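Local coordinates for protein RNA polymerase II subunit B1 CTD phosphatase RTR1 (Saccharomyces cerevisiae, PDB 5C2Y) that removes phosphate from the fifth-position serine of the heptad repeats in the RNA polymerase II C-terminal domain, regulating the switch to second-position phosphorylation during transcription, at residues Ser125-Val130 with Thr161-Leu166. Sequence-based numbering, arbitrary orientation.
Sequences SQFYQV and TLFEEL
The ring of F127 reaches out from helix 119-129 and lies against the first turn of helix 163-170. F163 CA sits over one face of it, toward the rim, 3.8 Å from the F127 ring centroid and 25° off the normal, a CH-pi contact. F163 CB packs 3.6 Å from F127 CG. With F163 CG anti to its own backbone N (chi1 -179°), the F163 side chain runs roughly at right angles to that of F127. The two rings meet obliquely, planes at 36°, neither stacked nor edge-to-face. At the edge of the F127 ring sits the carbonyl O of T161, which takes a hydrogen bond from Q131 NE2. L166 CD1 closes on F127 CZ at 3.5 Å. The contact joins the zinc-finger helix that supplies the zinc ligand H121 to helix 163-170, with L162 as N-cap, and no hydrogen bond crosses it. Were F127 an alanine, F163 CA and the L166 methyl would probably lose the ring they pack on, leaving a gap between the two helices. Alongside, L162 CD2 lies 3.7 Å from Y128 CD1, at the edge of the ring, the two side chains running side by side in one direction. Y128 OH is hydrogen-bonded to L53 O, fixing the ring's far end at helix 50-56.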
ATOM      1  N   SER A 125       6.198  -0.310  -5.029  1.00 24.30           N
ATOM      2  CA  SER A 125       4.804  -0.713  -4.949  1.00 23.02           C
ATOM      3  C   SER A 125       4.639  -2.200  -5.194  1.00 24.19           C
ATOM      4  O   SER A 125       3.790  -2.843  -4.578  1.00 29.49           O
ATOM      5  CB  SER A 125       3.966   0.067  -5.955  1.00 24.39           C
ATOM      6  OG  SER A 125       2.594  -0.262  -5.841  1.00 25.39           O
ATOM      7  N   GLN A 126       5.442  -2.749  -6.092  1.00 17.83           N
ATOM      8  CA  GLN A 126       5.274  -4.140  -6.482  1.00 22.50           C
ATOM      9  C   GLN A 126       5.973  -5.082  -5.500  1.00 24.19           C
ATOM     10  O   GLN A 126       5.467  -6.163  -5.191  1.00 26.68           O
ATOM     11  CB  GLN A 126       5.784  -4.339  -7.914  1.00 25.65           C
ATOM     12  CG  GLN A 126       5.917  -5.775  -8.356  1.00 29.69           C
ATOM     13  CD  GLN A 126       5.863  -5.924  -9.862  1.00 38.90           C
ATOM     14  OE1 GLN A 126       6.890  -6.095 -10.523  1.00 44.88           O
ATOM     15  NE2 GLN A 126       4.657  -5.868 -10.416  1.00 43.99           N
ATOM     16  N   PHE A 127       7.141  -4.661  -5.021  1.00 24.21           N
ATOM     17  CA  PHE A 127       7.883  -5.327  -3.955  1.00 20.05           C
ATOM     18  C   PHE A 127       7.006  -5.495  -2.719  1.00 23.87           C
ATOM     19  O   PHE A 127       6.975  -6.554  -2.083  1.00 27.90           O
ATOM     20  CB  PHE A 127       9.121  -4.500  -3.637  1.00 23.38           C
ATOM     21  CG  PHE A 127      10.096  -5.161  -2.709  1.00 28.00           C
ATOM     22  CD1 PHE A 127       9.988  -5.002  -1.328  1.00 26.86           C
ATOM     23  CD2 PHE A 127      11.153  -5.909  -3.216  1.00 27.26           C
ATOM     24  CE1 PHE A 127      10.906  -5.600  -0.471  1.00 27.53           C
ATOM     25  CE2 PHE A 127      12.078  -6.501  -2.367  1.00 29.79           C
ATOM     26  CZ  PHE A 127      11.959  -6.344  -0.996  1.00 29.48           C
ATOM     27  N   TYR A 128       6.283  -4.433  -2.382  1.00 24.99           N
ATOM     28  CA  TYR A 128       5.313  -4.450  -1.287  1.00 23.90           C
ATOM     29  C   TYR A 128       4.187  -5.432  -1.556  1.00 24.86           C
ATOM     30  O   TYR A 128       3.909  -6.305  -0.744  1.00 29.38           O
ATOM     31  CB  TYR A 128       4.738  -3.052  -1.091  1.00 26.65           C
ATOM     32  CG  TYR A 128       3.730  -2.889   0.019  1.00 25.86           C
ATOM     33  CD1 TYR A 128       4.146  -2.672   1.329  1.00 26.64           C
ATOM     34  CD2 TYR A 128       2.363  -2.903  -0.244  1.00 25.19           C
ATOM     35  CE1 TYR A 128       3.225  -2.507   2.352  1.00 28.27           C
ATOM     36  CE2 TYR A 128       1.433  -2.735   0.772  1.00 24.98           C
ATOM     37  CZ  TYR A 128       1.869  -2.535   2.065  1.00 26.00           C
ATOM     38  OH  TYR A 128       0.954  -2.357   3.078  1.00 26.01           O
ATOM     39  N   GLN A 129       3.556  -5.297  -2.714  1.00 24.42           N
ATOM     40  CA  GLN A 129       2.351  -6.044  -3.040  1.00 23.80           C
ATOM     41  C   GLN A 129       2.473  -7.575  -3.025  1.00 28.00           C
ATOM     42  O   GLN A 129       1.562  -8.277  -2.562  1.00 30.26           O
ATOM     43  CB  GLN A 129       1.858  -5.618  -4.408  1.00 23.85           C
ATOM     44  CG  GLN A 129       0.638  -6.403  -4.858  1.00 26.74           C
ATOM     45  CD  GLN A 129       0.335  -6.188  -6.314  1.00 25.82           C
ATOM     46  OE1 GLN A 129       1.249  -6.117  -7.135  1.00 31.58           O
ATOM     47  NE2 GLN A 129      -0.945  -6.073  -6.650  1.00 26.48           N
ATOM     48  N   VAL A 130       3.583  -8.095  -3.542  1.00 26.77           N
ATOM     49  CA  VAL A 130       3.745  -9.536  -3.698  1.00 25.75           C
ATOM     50  C   VAL A 130       3.996 -10.223  -2.356  1.00 26.77           C
ATOM     51  O   VAL A 130       4.014 -11.450  -2.264  1.00 31.44           O
ATOM     52  CB  VAL A 130       4.901  -9.856  -4.663  1.00 27.77           C
ATOM     53  CG1 VAL A 130       4.624  -9.242  -6.038  1.00 28.48           C
ATOM     54  CG2 VAL A 130       6.201  -9.328  -4.099  1.00 23.06           C
ATOM     55  N   THR A 161       8.323  -6.139   4.353  1.00 28.72           N
ATOM     56  CA  THR A 161       9.592  -5.433   4.230  1.00 29.04           C
ATOM     57  C   THR A 161       9.520  -4.488   3.037  1.00 33.10           C
ATOM     58  O   THR A 161       9.187  -4.912   1.931  1.00 38.39           O
ATOM     59  CB  THR A 161      10.784  -6.400   4.021  1.00 29.06           C
ATOM     60  OG1 THR A 161      10.995  -7.197   5.194  1.00 26.53           O
ATOM     61  CG2 THR A 161      12.034  -5.632   3.710  1.00 26.12           C
ATOM     62  N   LEU A 162       9.829  -3.216   3.235  1.00 30.62           N
ATOM     63  CA  LEU A 162       9.753  -2.279   2.123  1.00 32.21           C
ATOM     64  C   LEU A 162      11.009  -2.375   1.280  1.00 30.10           C
ATOM     65  O   LEU A 162      12.076  -2.702   1.787  1.00 30.63           O
ATOM     66  CB  LEU A 162       9.561  -0.840   2.617  1.00 35.13           C
ATOM     67  CG  LEU A 162       8.345  -0.584   3.498  1.00 30.36           C
ATOM     68  CD1 LEU A 162       8.032   0.891   3.500  1.00 30.79           C
ATOM     69  CD2 LEU A 162       7.160  -1.394   3.010  1.00 29.94           C
ATOM     70  N   PHE A 163      10.879  -2.084  -0.010  1.00 30.77           N
ATOM     71  CA  PHE A 163      12.009  -2.198  -0.914  1.00 28.38           C
ATOM     72  C   PHE A 163      13.093  -1.275  -0.420  1.00 30.43           C
ATOM     73  O   PHE A 163      14.268  -1.651  -0.357  1.00 35.65           O
ATOM     74  CB  PHE A 163      11.604  -1.866  -2.345  1.00 25.64           C
ATOM     75  CG  PHE A 163      12.718  -1.991  -3.342  1.00 26.05           C
ATOM     76  CD1 PHE A 163      13.659  -2.990  -3.235  1.00 28.97           C
ATOM     77  CD2 PHE A 163      12.801  -1.123  -4.418  1.00 28.10           C
ATOM     78  CE1 PHE A 163      14.675  -3.099  -4.172  1.00 28.31           C
ATOM     79  CE2 PHE A 163      13.808  -1.233  -5.351  1.00 22.78           C
ATOM     80  CZ  PHE A 163      14.739  -2.217  -5.229  1.00 23.71           C
ATOM     81  N   GLU A 164      12.693  -0.080  -0.014  1.00 28.42           N
ATOM     82  CA  GLU A 164      13.675   0.917   0.367  1.00 29.91           C
ATOM     83  C   GLU A 164      14.316   0.583   1.714  1.00 30.94           C
ATOM     84  O   GLU A 164      15.314   1.177   2.075  1.00 35.73           O
ATOM     85  CB  GLU A 164      13.050   2.324   0.368  1.00 33.18           C
ATOM     86  CG  GLU A 164      11.777   2.478   1.170  1.00 36.49           C
ATOM     87  CD  GLU A 164      10.509   2.061   0.428  1.00 33.49           C
ATOM     88  OE1 GLU A 164       9.619   2.922   0.231  1.00 30.06           O
ATOM     89  OE2 GLU A 164      10.390   0.865   0.080  1.00 34.99           O
ATOM     90  N   GLU A 165      13.778  -0.397   2.437  1.00 34.45           N
ATOM     91  CA  GLU A 165      14.463  -0.914   3.620  1.00 29.01           C
ATOM     92  C   GLU A 165      15.637  -1.783   3.208  1.00 34.22           C
ATOM     93  O   GLU A 165      16.659  -1.810   3.880  1.00 38.28           O
ATOM     94  CB  GLU A 165      13.525  -1.728   4.510  1.00 29.72           C
ATOM     95  CG  GLU A 165      12.398  -0.938   5.127  1.00 32.74           C
ATOM     96  CD  GLU A 165      11.511  -1.773   6.062  1.00 35.88           C
ATOM     97  OE1 GLU A 165      11.533  -3.012   5.973  1.00 34.01           O
ATOM     98  OE2 GLU A 165      10.773  -1.179   6.877  1.00 41.28           O
ATOM     99  N   LEU A 166      15.495  -2.518   2.110  1.00 32.49           N
ATOM    100  CA  LEU A 166      16.601  -3.353   1.657  1.00 31.62           C
ATOM    101  C   LEU A 166      17.709  -2.506   1.027  1.00 31.94           C
ATOM    102  O   LEU A 166      18.884  -2.721   1.282  1.00 37.50           O
ATOM    103  CB  LEU A 166      16.119  -4.424   0.672  1.00 30.84           C
ATOM    104  CG  LEU A 166      15.330  -5.604   1.258  1.00 33.08           C
ATOM    105  CD1 LEU A 166      15.239  -6.706   0.230  1.00 31.59           C
ATOM    106  CD2 LEU A 166      15.893  -6.142   2.575  1.00 30.52           C
TER